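Local atomic coordinates of putative eukaryotic translation initiation factor eIF-4E (Leishmania major, PDB entry 5WB5), a protein that probably binds the methylated cap of messenger RNA, including the cap 4 structure, and so takes part in starting translation. Residues L23-T28 against V146-D151; W27-D32 against V47-V52; D32-Y37 against A70-S75; H78-G83 against F163-V168. One frame throughout, in Å; residues are numbered along the deposited sequence.

Contact 1 of 4, residues L23-T28 against V146-D151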
loop_
_atom_site.group_PDB
_atom_site.type_symbol
_atom_site.label_atom_id
_atom_site.label_comp_id
_atom_site.label_asym_id
_atom_site.label_seq_id
_atom_site.Cartn_x
_atom_site.Cartn_y
_atom_site.Cartn_z
ATOM N N LEU A 23 -8.489 -0.784 -13.660
ATOM C CA LEU A 23 -7.167 -0.250 -13.372
ATOM C C LEU A 23 -6.176 -0.671 -14.451
ATOM O O LEU A 23 -6.401 -1.622 -15.202
ATOM C CB LEU A 23 -6.675 -0.735 -12.009
ATOM C CG LEU A 23 -7.498 -0.332 -10.788
ATOM C CD1 LEU A 23 -6.982 -1.052 -9.560
ATOM C CD2 LEU A 23 -7.449 1.166 -10.580
ATOM N N GLN A 24 -5.059 0.054 -14.515
ATOM C CA GLN A 24 -3.988 -0.346 -15.418
ATOM C C GLN A 24 -3.390 -1.682 -15.004
ATOM O O GLN A 24 -2.904 -2.435 -15.855
ATOM C CB GLN A 24 -2.904 0.732 -15.462
ATOM C CG GLN A 24 -1.759 0.430 -16.417
ATOM C CD GLN A 24 -2.220 0.253 -17.850
ATOM O OE1 GLN A 24 -3.006 1.049 -18.365
ATOM N NE2 GLN A 24 -1.736 -0.798 -18.502
ATOM N N ARG A 25 -3.423 -1.995 -13.710
ATOM C CA ARG A 25 -2.829 -3.218 -13.196
ATOM C C ARG A 25 -3.626 -3.691 -11.991
ATOM O O ARG A 25 -4.229 -2.887 -11.274
ATOM C CB ARG A 25 -1.361 -3.006 -12.799
ATOM C CG ARG A 25 -0.463 -2.547 -13.934
ATOM C CD ARG A 25 0.975 -2.365 -13.471
ATOM N NE ARG A 25 1.157 -1.154 -12.676
ATOM C CZ ARG A 25 2.291 -0.827 -12.060
ATOM N NH1 ARG A 25 3.348 -1.622 -12.140
ATOM N NH2 ARG A 25 2.366 0.296 -11.362
ATOM N N ALA A 26 -3.626 -5.003 -11.775
ATOM C CA ALA A 26 -4.175 -5.557 -10.550
ATOM C C ALA A 26 -3.178 -5.367 -9.411
ATOM O O ALA A 26 -1.971 -5.228 -9.629
ATOM C CB ALA A 26 -4.506 -7.038 -10.725
ATOM N N TRP A 27 -3.693 -5.350 -8.182
ATOM C CA TRP A 27 -2.845 -5.119 -7.017
ATOM C C TRP A 27 -3.304 -5.995 -5.865
ATOM O O TRP A 27 -4.501 -6.070 -5.582
ATOM C CB TRP A 27 -2.872 -3.646 -6.593
ATOM C CG TRP A 27 -2.335 -2.721 -7.632
ATOM C CD1 TRP A 27 -3.018 -2.183 -8.677
ATOM C CD2 TRP A 27 -0.996 -2.224 -7.729
ATOM N NE1 TRP A 27 -2.193 -1.382 -9.423
ATOM C CE2 TRP A 27 -0.943 -1.388 -8.861
ATOM C CE3 TRP A 27 0.163 -2.406 -6.968
ATOM C CZ2 TRP A 27 0.221 -0.732 -9.253
ATOM C CZ3 TRP A 27 1.320 -1.753 -7.360
ATOM C CH2 TRP A 27 1.340 -0.925 -8.493
ATOM N N THR A 28 -2.353 -6.639 -5.196
ATOM C CA THR A 28 -2.636 -7.523 -4.077
ATOM C C THR A 28 -2.150 -6.891 -2.780
ATOM O O THR A 28 -1.064 -6.294 -2.732
ATOM C CB THR A 28 -1.967 -8.886 -4.272
ATOM O OG1 THR A 28 -2.358 -9.443 -5.533
ATOM C CG2 THR A 28 -2.362 -9.844 -3.155
ATOM N N VAL A 146 -2.613 3.029 -7.382
ATOM C CA VAL A 146 -3.602 2.406 -8.260
ATOM C C VAL A 146 -3.904 3.305 -9.453
ATOM O O VAL A 146 -4.119 2.821 -10.570
ATOM C CB VAL A 146 -4.884 2.047 -7.484
ATOM C CG1 VAL A 146 -4.592 0.973 -6.454
ATOM C CG2 VAL A 146 -5.502 3.279 -6.837
ATOM N N GLY A 147 -3.920 4.623 -9.243
ATOM C CA GLY A 147 -4.182 5.573 -10.301
ATOM C C GLY A 147 -3.034 5.812 -11.247
ATOM O O GLY A 147 -3.197 6.539 -12.230
ATOM N N GLU A 148 -1.865 5.233 -10.975
ATOM C CA GLU A 148 -0.712 5.275 -11.869
ATOM C C GLU A 148 -0.130 6.674 -12.025
ATOM O O GLU A 148 0.559 6.946 -13.013
ATOM C CB GLU A 148 -1.058 4.707 -13.252
ATOM C CG GLU A 148 -1.438 3.238 -13.241
ATOM C CD GLU A 148 -0.277 2.337 -12.883
ATOM O OE1 GLU A 148 0.883 2.802 -12.950
ATOM O OE2 GLU A 148 -0.527 1.166 -12.531
ATOM N N TYR A 149 -0.389 7.580 -11.081
ATOM C CA TYR A 149 0.280 8.874 -11.065
ATOM C C TYR A 149 1.345 8.954 -9.980
ATOM O O TYR A 149 1.686 10.053 -9.528
ATOM C CB TYR A 149 -0.730 10.018 -10.922
ATOM C CG TYR A 149 -1.683 9.943 -9.751
ATOM C CD1 TYR A 149 -2.853 9.200 -9.836
ATOM C CD2 TYR A 149 -1.445 10.656 -8.580
ATOM C CE1 TYR A 149 -3.744 9.143 -8.784
ATOM C CE2 TYR A 149 -2.336 10.606 -7.518
ATOM C CZ TYR A 149 -3.488 9.850 -7.628
ATOM O OH TYR A 149 -4.385 9.780 -6.582
ATOM N N LEU A 150 1.877 7.808 -9.557
ATOM C CA LEU A 150 3.090 7.802 -8.753
ATOM C C LEU A 150 4.327 7.934 -9.634
ATOM O O LEU A 150 5.366 8.417 -9.173
ATOM C CB LEU A 150 3.146 6.523 -7.911
ATOM C CG LEU A 150 3.981 6.535 -6.627
ATOM C CD1 LEU A 150 3.545 7.633 -5.665
ATOM C CD2 LEU A 150 3.883 5.186 -5.941
ATOM N N ASP A 151 4.226 7.514 -10.896
ATOM C CA ASP A 151 5.232 7.804 -11.917
ATOM C C ASP A 151 4.483 8.130 -13.203
ATOM O O ASP A 151 3.909 7.234 -13.832
ATOM C CB ASP A 151 6.189 6.627 -12.116
ATOM C CG ASP A 151 5.469 5.346 -12.479
ATOM O OD1 ASP A 151 4.347 5.131 -11.973
ATOM O OD2 ASP A 151 6.022 4.558 -13.276
#

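Contact 2 of 4, residues W27-D32 against V47-V52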
loop_
_atom_site.group_PDB
_atom_site.type_symbol
_atom_site.label_atom_id
_atom_site.label_comp_id
_atom_site.label_asym_id
_atom_site.label_seq_id
_atom_site.Cartn_x
_atom_site.Cartn_y
_atom_site.Cartn_z
ATOM N N TRP A 27 -3.693 -5.350 -8.182
ATOM C CA TRP A 27 -2.845 -5.119 -7.017
ATOM C C TRP A 27 -3.304 -5.995 -5.865
ATOM O O TRP A 27 -4.501 -6.070 -5.582
ATOM C CB TRP A 27 -2.872 -3.646 -6.593
ATOM C CG TRP A 27 -2.335 -2.721 -7.632
ATOM C CD1 TRP A 27 -3.018 -2.183 -8.677
ATOM C CD2 TRP A 27 -0.996 -2.224 -7.729
ATOM N NE1 TRP A 27 -2.193 -1.382 -9.423
ATOM C CE2 TRP A 27 -0.943 -1.388 -8.861
ATOM C CE3 TRP A 27 0.163 -2.406 -6.968
ATOM C CZ2 TRP A 27 0.221 -0.732 -9.253
ATOM C CZ3 TRP A 27 1.320 -1.753 -7.360
ATOM C CH2 TRP A 27 1.340 -0.925 -8.493
ATOM N N THR A 28 -2.353 -6.639 -5.196
ATOM C CA THR A 28 -2.636 -7.523 -4.077
ATOM C C THR A 28 -2.150 -6.891 -2.780
ATOM O O THR A 28 -1.064 -6.294 -2.732
ATOM C CB THR A 28 -1.967 -8.886 -4.272
ATOM O OG1 THR A 28 -2.358 -9.443 -5.533
ATOM C CG2 THR A 28 -2.362 -9.844 -3.155
ATOM N N LEU A 29 -2.964 -7.039 -1.734
ATOM C CA LEU A 29 -2.676 -6.535 -0.398
ATOM C C LEU A 29 -2.263 -7.686 0.513
ATOM O O LEU A 29 -2.846 -8.775 0.459
ATOM C CB LEU A 29 -3.903 -5.816 0.180
ATOM C CG LEU A 29 -3.882 -5.387 1.653
ATOM C CD1 LEU A 29 -2.931 -4.233 1.887
ATOM C CD2 LEU A 29 -5.283 -5.019 2.127
ATOM N N TRP A 30 -1.259 -7.431 1.353
ATOM C CA TRP A 30 -0.733 -8.403 2.298
ATOM C C TRP A 30 -0.593 -7.736 3.661
ATOM O O TRP A 30 -0.458 -6.514 3.761
ATOM C CB TRP A 30 0.632 -8.951 1.858
ATOM C CG TRP A 30 0.756 -9.280 0.390
ATOM C CD1 TRP A 30 0.619 -8.420 -0.666
ATOM C CD2 TRP A 30 1.083 -10.556 -0.174
ATOM N NE1 TRP A 30 0.824 -9.088 -1.850
ATOM C CE2 TRP A 30 1.111 -10.400 -1.576
ATOM C CE3 TRP A 30 1.347 -11.816 0.369
ATOM C CZ2 TRP A 30 1.392 -11.456 -2.440
ATOM C CZ3 TRP A 30 1.624 -12.864 -0.490
ATOM C CH2 TRP A 30 1.645 -12.677 -1.880
ATOM N N TYR A 31 -0.606 -8.557 4.712
ATOM C CA TYR A 31 -0.448 -8.091 6.084
ATOM C C TYR A 31 0.412 -9.073 6.863
ATOM O O TYR A 31 0.192 -10.284 6.786
ATOM C CB TYR A 31 -1.797 -7.951 6.789
ATOM C CG TYR A 31 -1.702 -7.792 8.292
ATOM C CD1 TYR A 31 -1.665 -8.902 9.130
ATOM C CD2 TYR A 31 -1.657 -6.534 8.874
ATOM C CE1 TYR A 31 -1.582 -8.760 10.500
ATOM C CE2 TYR A 31 -1.576 -6.383 10.242
ATOM C CZ TYR A 31 -1.540 -7.495 11.051
ATOM O OH TYR A 31 -1.460 -7.334 12.416
ATOM N N ASP A 32 1.382 -8.561 7.618
ATOM C CA ASP A 32 2.172 -9.439 8.480
ATOM C C ASP A 32 2.423 -8.767 9.822
ATOM O O ASP A 32 2.306 -7.548 9.963
ATOM C CB ASP A 32 3.500 -9.863 7.830
ATOM C CG ASP A 32 4.470 -8.714 7.636
ATOM O OD1 ASP A 32 4.239 -7.622 8.192
ATOM O OD2 ASP A 32 5.478 -8.907 6.922
ATOM N N VAL A 47 0.713 -12.818 4.522
ATOM C CA VAL A 47 -0.659 -13.271 4.342
ATOM C C VAL A 47 -1.324 -12.384 3.292
ATOM O O VAL A 47 -1.675 -11.241 3.553
ATOM C CB VAL A 47 -1.442 -13.214 5.673
ATOM C CG1 VAL A 47 -2.868 -13.722 5.478
ATOM C CG2 VAL A 47 -0.719 -14.015 6.747
ATOM N N PRO A 48 -1.519 -12.901 2.068
ATOM C CA PRO A 48 -2.256 -12.118 1.062
ATOM C C PRO A 48 -3.730 -12.028 1.427
ATOM O O PRO A 48 -4.359 -13.029 1.775
ATOM C CB PRO A 48 -2.038 -12.910 -0.233
ATOM C CG PRO A 48 -1.778 -14.298 0.217
ATOM C CD PRO A 48 -1.056 -14.187 1.531
ATOM N N ILE A 49 -4.279 -10.816 1.340
ATOM C CA ILE A 49 -5.633 -10.556 1.819
ATOM C C ILE A 49 -6.614 -10.458 0.658
ATOM O O ILE A 49 -7.618 -11.177 0.622
ATOM C CB ILE A 49 -5.674 -9.279 2.676
ATOM C CG1 ILE A 49 -4.830 -9.476 3.937
ATOM C CG2 ILE A 49 -7.120 -8.922 3.040
ATOM C CD1 ILE A 49 -4.745 -8.258 4.829
ATOM N N MET A 50 -6.342 -9.564 -0.290
ATOM C CA MET A 50 -7.316 -9.267 -1.330
ATOM C C MET A 50 -6.612 -8.698 -2.552
ATOM O O MET A 50 -5.632 -7.956 -2.436
ATOM C CB MET A 50 -8.368 -8.280 -0.815
ATOM C CG MET A 50 -9.415 -7.879 -1.831
ATOM S SD MET A 50 -10.573 -6.687 -1.133
ATOM C CE MET A 50 -11.520 -6.258 -2.594
ATOM N N THR A 51 -7.137 -9.045 -3.723
ATOM C CA THR A 51 -6.671 -8.499 -4.988
ATOM C C THR A 51 -7.733 -7.572 -5.563
ATOM O O THR A 51 -8.928 -7.888 -5.544
ATOM C CB THR A 51 -6.350 -9.612 -5.989
ATOM O OG1 THR A 51 -5.341 -10.469 -5.445
ATOM C CG2 THR A 51 -5.847 -9.030 -7.311
ATOM N N VAL A 52 -7.288 -6.427 -6.072
ATOM C CA VAL A 52 -8.161 -5.400 -6.620
ATOM C C VAL A 52 -7.814 -5.200 -8.087
ATOM O O VAL A 52 -6.634 -5.131 -8.456
ATOM C CB VAL A 52 -8.035 -4.072 -5.844
ATOM C CG1 VAL A 52 -8.435 -4.268 -4.391
ATOM C CG2 VAL A 52 -6.622 -3.521 -5.940
#

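Contact 3 of 4, residues D32-Y37 against A70-S75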
loop_
_atom_site.group_PDB
_atom_site.type_symbol
_atom_site.label_atom_id
_atom_site.label_comp_id
_atom_site.label_asym_id
_atom_site.label_seq_id
_atom_site.Cartn_x
_atom_site.Cartn_y
_atom_site.Cartn_z
ATOM N N ASP A 32 1.382 -8.561 7.618
ATOM C CA ASP A 32 2.172 -9.439 8.480
ATOM C C ASP A 32 2.423 -8.767 9.822
ATOM O O ASP A 32 2.306 -7.548 9.963
ATOM C CB ASP A 32 3.500 -9.863 7.830
ATOM C CG ASP A 32 4.470 -8.714 7.636
ATOM O OD1 ASP A 32 4.239 -7.622 8.192
ATOM O OD2 ASP A 32 5.478 -8.907 6.922
ATOM N N SER A 33 2.760 -9.599 10.816
ATOM C CA SER A 33 2.940 -9.174 12.200
ATOM C C SER A 33 3.510 -10.332 13.011
ATOM O O SER A 33 3.605 -11.454 12.498
ATOM C CB SER A 33 1.611 -8.702 12.799
ATOM O OG SER A 33 0.720 -9.790 12.987
ATOM N N PRO A 34 3.905 -10.109 14.267
ATOM C CA PRO A 34 4.405 -11.235 15.077
ATOM C C PRO A 34 3.430 -12.394 15.165
ATOM O O PRO A 34 3.859 -13.543 15.327
ATOM C CB PRO A 34 4.647 -10.596 16.451
ATOM C CG PRO A 34 4.911 -9.161 16.151
ATOM C CD PRO A 34 4.050 -8.820 14.967
ATOM N N SER A 35 2.124 -12.129 15.066
ATOM C CA SER A 35 1.145 -13.208 15.118
ATOM C C SER A 35 1.167 -14.052 13.851
ATOM O O SER A 35 0.784 -15.228 13.886
ATOM C CB SER A 35 -0.250 -12.635 15.349
ATOM O OG SER A 35 -0.328 -11.996 16.610
ATOM N N THR A 36 1.601 -13.479 12.731
ATOM C CA THR A 36 1.768 -14.224 11.492
ATOM C C THR A 36 3.196 -14.709 11.297
ATOM O O THR A 36 3.466 -15.429 10.331
ATOM C CB THR A 36 1.352 -13.365 10.288
ATOM O OG1 THR A 36 2.206 -12.219 10.190
ATOM C CG2 THR A 36 -0.096 -12.904 10.425
ATOM N N TYR A 37 4.111 -14.332 12.188
ATOM C CA TYR A 37 5.508 -14.722 12.053
ATOM C C TYR A 37 5.632 -16.240 12.007
ATOM O O TYR A 37 5.220 -16.937 12.939
ATOM C CB TYR A 37 6.324 -14.151 13.212
ATOM C CG TYR A 37 7.778 -14.569 13.206
ATOM C CD1 TYR A 37 8.698 -13.947 12.371
ATOM C CD2 TYR A 37 8.230 -15.582 14.036
ATOM C CE1 TYR A 37 10.028 -14.327 12.364
ATOM C CE2 TYR A 37 9.558 -15.969 14.036
ATOM C CZ TYR A 37 10.452 -15.338 13.198
ATOM O OH TYR A 37 11.775 -15.721 13.197
ATOM N N ALA A 70 -5.097 2.735 14.516
ATOM C CA ALA A 70 -5.556 1.649 15.371
ATOM C C ALA A 70 -4.827 0.340 15.115
ATOM O O ALA A 70 -5.134 -0.661 15.769
ATOM C CB ALA A 70 -7.063 1.438 15.184
ATOM N N LEU A 71 -3.867 0.321 14.198
ATOM C CA LEU A 71 -3.184 -0.909 13.843
ATOM C C LEU A 71 -2.178 -1.296 14.925
ATOM O O LEU A 71 -1.752 -0.476 15.743
ATOM C CB LEU A 71 -2.485 -0.753 12.492
ATOM C CG LEU A 71 -1.953 -2.023 11.829
ATOM C CD1 LEU A 71 -3.076 -3.019 11.589
ATOM C CD2 LEU A 71 -1.259 -1.675 10.521
ATOM N N ARG A 72 -1.798 -2.571 14.920
ATOM C CA ARG A 72 -0.928 -3.102 15.955
ATOM C C ARG A 72 0.488 -2.549 15.807
ATOM O O ARG A 72 0.907 -2.115 14.730
ATOM C CB ARG A 72 -0.912 -4.629 15.902
ATOM C CG ARG A 72 -0.271 -5.278 17.106
ATOM C CD ARG A 72 -0.425 -6.781 17.068
ATOM N NE ARG A 72 0.191 -7.409 18.231
ATOM C CZ ARG A 72 1.500 -7.593 18.378
ATOM N NH1 ARG A 72 2.344 -7.194 17.436
ATOM N NH2 ARG A 72 1.968 -8.174 19.476
ATOM N N THR A 73 1.234 -2.588 16.916
ATOM C CA THR A 73 2.530 -1.915 16.976
ATOM C C THR A 73 3.519 -2.500 15.975
ATOM O O THR A 73 4.313 -1.764 15.380
ATOM C CB THR A 73 3.096 -2.002 18.396
ATOM O OG1 THR A 73 2.155 -1.444 19.323
ATOM C CG2 THR A 73 4.412 -1.243 18.504
ATOM N N SER A 74 3.504 -3.817 15.788
ATOM C CA SER A 74 4.412 -4.495 14.862
ATOM C C SER A 74 3.573 -5.121 13.754
ATOM O O SER A 74 3.210 -6.297 13.822
ATOM C CB SER A 74 5.248 -5.536 15.581
ATOM O OG SER A 74 6.045 -4.934 16.585
ATOM N N SER A 75 3.263 -4.327 12.733
ATOM C CA SER A 75 2.457 -4.783 11.612
ATOM C C SER A 75 2.962 -4.130 10.333
ATOM O O SER A 75 3.593 -3.071 10.359
ATOM C CB SER A 75 0.973 -4.456 11.820
ATOM O OG SER A 75 0.451 -5.141 12.944
#

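Contact 4 of 4, residues H78-G83 against F163-V168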
loop_
_atom_site.group_PDB
_atom_site.type_symbol
_atom_site.label_atom_id
_atom_site.label_comp_id
_atom_site.label_asym_id
_atom_site.label_seq_id
_atom_site.Cartn_x
_atom_site.Cartn_y
_atom_site.Cartn_z
ATOM N N HIS A 78 1.475 -4.542 2.883
ATOM C CA HIS A 78 2.162 -4.573 1.600
ATOM C C HIS A 78 1.112 -4.449 0.509
ATOM O O HIS A 78 0.008 -4.977 0.647
ATOM C CB HIS A 78 2.963 -5.868 1.406
ATOM C CG HIS A 78 3.790 -6.258 2.593
ATOM N ND1 HIS A 78 5.156 -6.082 2.638
ATOM C CD2 HIS A 78 3.444 -6.822 3.775
ATOM C CE1 HIS A 78 5.616 -6.517 3.798
ATOM N NE2 HIS A 78 4.598 -6.971 4.506
ATOM N N PHE A 79 1.452 -3.760 -0.574
ATOM C CA PHE A 79 0.514 -3.531 -1.673
ATOM C C PHE A 79 1.336 -3.569 -2.954
ATOM O O PHE A 79 2.034 -2.602 -3.269
ATOM C CB PHE A 79 -0.211 -2.202 -1.498
ATOM C CG PHE A 79 -1.339 -1.987 -2.465
ATOM C CD1 PHE A 79 -2.548 -2.637 -2.293
ATOM C CD2 PHE A 79 -1.195 -1.117 -3.534
ATOM C CE1 PHE A 79 -3.590 -2.435 -3.178
ATOM C CE2 PHE A 79 -2.231 -0.912 -4.420
ATOM C CZ PHE A 79 -3.431 -1.569 -4.241
ATOM N N PHE A 80 1.272 -4.689 -3.676
ATOM C CA PHE A 80 2.180 -4.930 -4.791
ATOM C C PHE A 80 1.414 -5.387 -6.019
ATOM O O PHE A 80 0.345 -5.992 -5.912
ATOM C CB PHE A 80 3.240 -5.982 -4.436
ATOM C CG PHE A 80 4.416 -5.423 -3.694
ATOM C CD1 PHE A 80 4.271 -4.942 -2.404
ATOM C CD2 PHE A 80 5.667 -5.371 -4.289
ATOM C CE1 PHE A 80 5.351 -4.419 -1.718
ATOM C CE2 PHE A 80 6.751 -4.851 -3.611
ATOM C CZ PHE A 80 6.593 -4.375 -2.320
ATOM N N GLN A 81 1.975 -5.100 -7.195
ATOM C CA GLN A 81 1.355 -5.560 -8.431
ATOM C C GLN A 81 1.099 -7.060 -8.359
ATOM O O GLN A 81 1.859 -7.812 -7.742
ATOM C CB GLN A 81 2.239 -5.234 -9.638
ATOM C CG GLN A 81 1.752 -5.865 -10.937
ATOM C CD GLN A 81 2.461 -5.319 -12.160
ATOM O OE1 GLN A 81 3.251 -4.380 -12.067
ATOM N NE2 GLN A 81 2.174 -5.903 -13.319
ATOM N N GLU A 82 0.011 -7.494 -8.987
ATOM C CA GLU A 82 -0.329 -8.910 -8.974
ATOM C C GLU A 82 0.782 -9.721 -9.629
ATOM O O GLU A 82 1.358 -9.315 -10.641
ATOM C CB GLU A 82 -1.655 -9.151 -9.695
ATOM C CG GLU A 82 -2.225 -10.542 -9.465
ATOM C CD GLU A 82 -3.609 -10.710 -10.056
ATOM O OE1 GLU A 82 -3.948 -9.965 -10.999
ATOM O OE2 GLU A 82 -4.360 -11.584 -9.573
ATOM N N GLY A 83 1.081 -10.876 -9.042
ATOM C CA GLY A 83 2.194 -11.678 -9.503
ATOM C C GLY A 83 3.546 -11.161 -9.077
ATOM O O GLY A 83 4.558 -11.537 -9.674
ATOM N N PHE A 163 7.803 0.833 -13.581
ATOM C CA PHE A 163 8.879 1.243 -12.687
ATOM C C PHE A 163 8.552 1.006 -11.221
ATOM O O PHE A 163 9.431 0.612 -10.453
ATOM C CB PHE A 163 9.206 2.725 -12.903
ATOM C CG PHE A 163 10.198 3.276 -11.919
ATOM C CD1 PHE A 163 11.506 2.820 -11.902
ATOM C CD2 PHE A 163 9.825 4.258 -11.017
ATOM C CE1 PHE A 163 12.421 3.330 -10.999
ATOM C CE2 PHE A 163 10.737 4.772 -10.113
ATOM C CZ PHE A 163 12.035 4.307 -10.104
ATOM N N VAL A 164 7.309 1.237 -10.818
ATOM C CA VAL A 164 6.876 1.003 -9.447
ATOM C C VAL A 164 6.271 -0.391 -9.362
ATOM O O VAL A 164 5.369 -0.736 -10.136
ATOM C CB VAL A 164 5.867 2.075 -9.003
ATOM C CG1 VAL A 164 5.309 1.762 -7.618
ATOM C CG2 VAL A 164 6.524 3.444 -9.014
ATOM N N THR A 165 6.770 -1.198 -8.426
ATOM C CA THR A 165 6.264 -2.549 -8.228
ATOM C C THR A 165 5.362 -2.675 -7.012
ATOM O O THR A 165 4.481 -3.546 -6.995
ATOM C CB THR A 165 7.423 -3.542 -8.083
ATOM O OG1 THR A 165 8.203 -3.210 -6.927
ATOM C CG2 THR A 165 8.311 -3.515 -9.319
ATOM N N GLY A 166 5.560 -1.847 -5.992
ATOM C CA GLY A 166 4.679 -1.924 -4.840
ATOM C C GLY A 166 5.003 -0.869 -3.808
ATOM O O GLY A 166 5.849 -0.001 -4.018
ATOM N N ILE A 167 4.298 -0.959 -2.677
ATOM C CA ILE A 167 4.501 -0.070 -1.540
ATOM C C ILE A 167 4.297 -0.863 -0.257
ATOM O O ILE A 167 3.646 -1.910 -0.237
ATOM C CB ILE A 167 3.557 1.157 -1.551
ATOM C CG1 ILE A 167 2.095 0.713 -1.560
ATOM C CG2 ILE A 167 3.857 2.049 -2.746
ATOM C CD1 ILE A 167 1.114 1.849 -1.364
ATOM N N VAL A 168 4.861 -0.339 0.826
ATOM C CA VAL A 168 4.837 -1.001 2.126
ATOM C C VAL A 168 4.699 0.063 3.205
ATOM O O VAL A 168 5.473 1.023 3.246
ATOM C CB VAL A 168 6.105 -1.850 2.373
ATOM C CG1 VAL A 168 6.030 -2.556 3.726
ATOM C CG2 VAL A 168 6.311 -2.868 1.259
#

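Contact 1 of 4, residues L23-T28 against V146-D151
Arg25 and Glu148 meet at about a right angle, the guanidinium lying side-on to the carboxylate with the two planes 49° apart. NE and NH2 of Arg25 converge on one oxygen in a salt bridge: NE lies 2.9 Å from Glu148 OE2, and both donors come from its syn side. NH2 adds a weak bond to OE1. Arg25 gets there by bending at chi3 (-75°), which also slides one guanidinium face over CH2 of Trp27. NH1 bonds Gln81 OE1 and Val164 O, while OE1 of Glu148 has a second salt bridge to a basic side chain of another protein. Glu148 OE2 also lies at the Trp27 ring edge, 3.9 Å from CZ2, and one indole face receives Val146, whose CG1 is 4.2 Å from Trp27 CD1. Leu23 CD2 packs against Val146 CB at 4.1 Å. Glu148, at positive phi, follows helix 133-147 in a Schellman motif, so the contact sets this helix end against strand 22-32 on the helix-covered face of the curved eIF4E sheet.

Contact 2 of 4, residues W27-D32 against V47-V52
Trp27 to Tyr31 and Val47 to Val52 form an antiparallel strand pair of the curved eIF4E sheet, in which strand 47-54 is outermost within this chain. The axes come within 4.4 Å and run at 144°, a marked twist. Trp27 and Val52 are a hydrogen-bonded pair, with Val52 N 2.9 Å from Trp27 O. Next, Thr28 and Thr51 form a non-hydrogen-bonded pair, their hydroxyls joined by an OG1-OG1 bond of 3.2 Å. The register then slips by one residue, as at a beta bulge: Leu29 N bonds Met50 O at 2.9 Å, whereas Leu29 O takes the N-H of Ile49. Trp30 is consequently paired with Pro48, and Tyr31 N goes on to bond Val47 O.

Leu29, Met50 and Val52 lie on the face carrying Trp27, and all three touch Met61 of helix 55-64. Ile49 sends its CD1 to Tyr31 CB, 3.6 Å away, with CG1 anti to the carbonyl carbon (chi1 -64°). The chain of another protein packs on Tyr31, Val47, Ile49 and Met50. Tyr31 turns its hydroxyl to Ser75.

On the other face Pro48 lies over the indole of Trp30 in a CH-pi contact, CB sitting 3.7 Å from the centroid of the Trp30 six-membered ring and 17° off its normal.

Contact 3 of 4, residues D32-Y37 against A70-S75
Asp32 and Ser33 run past Ser74 and Ser75 with the CA atoms of Ser33 and Ser75 4.5 Å apart, yet no hydrogen bond joins the two loop segments. The backbones meet instead through CA-H...O contacts, Ser75 CA lying 3.2 Å from Asp32 O and Ser33 CA facing Ser74 O. Just beyond, Asp32 and Gln76 share backbone hydrogen bonds, so this is where the pairing of strands 22-32 and 75-81 gives way to loops.

Residues 33-36 make a type I turn with Pro34 at its second position, closed by Thr36 N to Ser33 O at 2.9 Å. Thr36 reaches back across it, its OG1 accepting from Ser33 N at 2.8 Å. The turn presents the proline ring to the opposite loop, where Pro34 CG is 3.7 Å from Ser74 CB. Arg72, extended from CG to NE, brings NH1 obliquely to the same ring, 3.5 Å from Pro34 CG. Its NE pairs only weakly, at long range, with an acidic side chain of another protein. Ser33 meets Ser75 through carbon, CB lying 3.7 Å from Ser75 OG, an oxygen that is bonded to Tyr31 OH.

Chemically, then, several of the polar groups bond within the turn or to residues outside the two segments, such as Tyr31 and Ser45. Across the interface itself mainly van der Waals and weak CA-H...O contacts remain, which suggests that the adjoining strands probably do much to set how the loops meet.

Contact 4 of 4, residues H78-G83 against F163-V168
Phe80 lies flat against the backbone of Gly166. Its CB starts 3.7 Å from Thr165 O, and CG, set beside its own backbone N (chi1 -83°), carries the ring over the glycine. Gly166 CA stands almost exactly above the centre, 3.6 Å from the centroid of the Phe80 ring and 10° off the normal, a CH-pi contact. At the rim CD2 faces Thr165 O, while CD1 lies near Ile167 O. Further out CE2 comes to 4.0 Å from Thr165 OG1, and on the other flank CE1 meets Val168 CG2 at 3.5 Å, in the ring plane. CZ, the tip, also touches this methyl.

The antiparallel backbone frame has Phe79 and Ile167 as a hydrogen-bonded pair, and Gln81 N adds a nearly straight bond of 3.0 Å to Thr165 O. Thr165 and Gly166 together face Trp181, making a classic beta bulge; the indole of Trp181 meets the Phe80 ring edge-to-face.

The pair lies well inside the sheet, between strands 22-32 and 175-182. Phe79 and Ile167 pack beneath helix 133-147, the ring of Phe79 meeting that of Trp27 with the planes nearly parallel, whereas His78 and Phe80 on the opposite face touch Pro86.

From the N terminus, residues 23-32 supply the first segment of contacts 1 and 2 and lead into that of contact 3. Contact 2 closes a short loop at strand 47-54. Contact 3 opens at Asp32, shared with contact 2, before that loop is finished, so the two cross; it closes at the entry to strand 75-81. Contact 4 opens afterwards, in series with both. Contact 1 closes only at the C-terminal end of helix 133-147, enclosing contact 3 and crossing contact 4, which closes on strand 164-171. Together they tie four neighbouring strands in the order 47-54, 22-32, 75-81, 164-171 and anchor the helix end. Centres of contacts 1 and 4 lie about 9 Å apart, those of 1 and 3 about 26 Å.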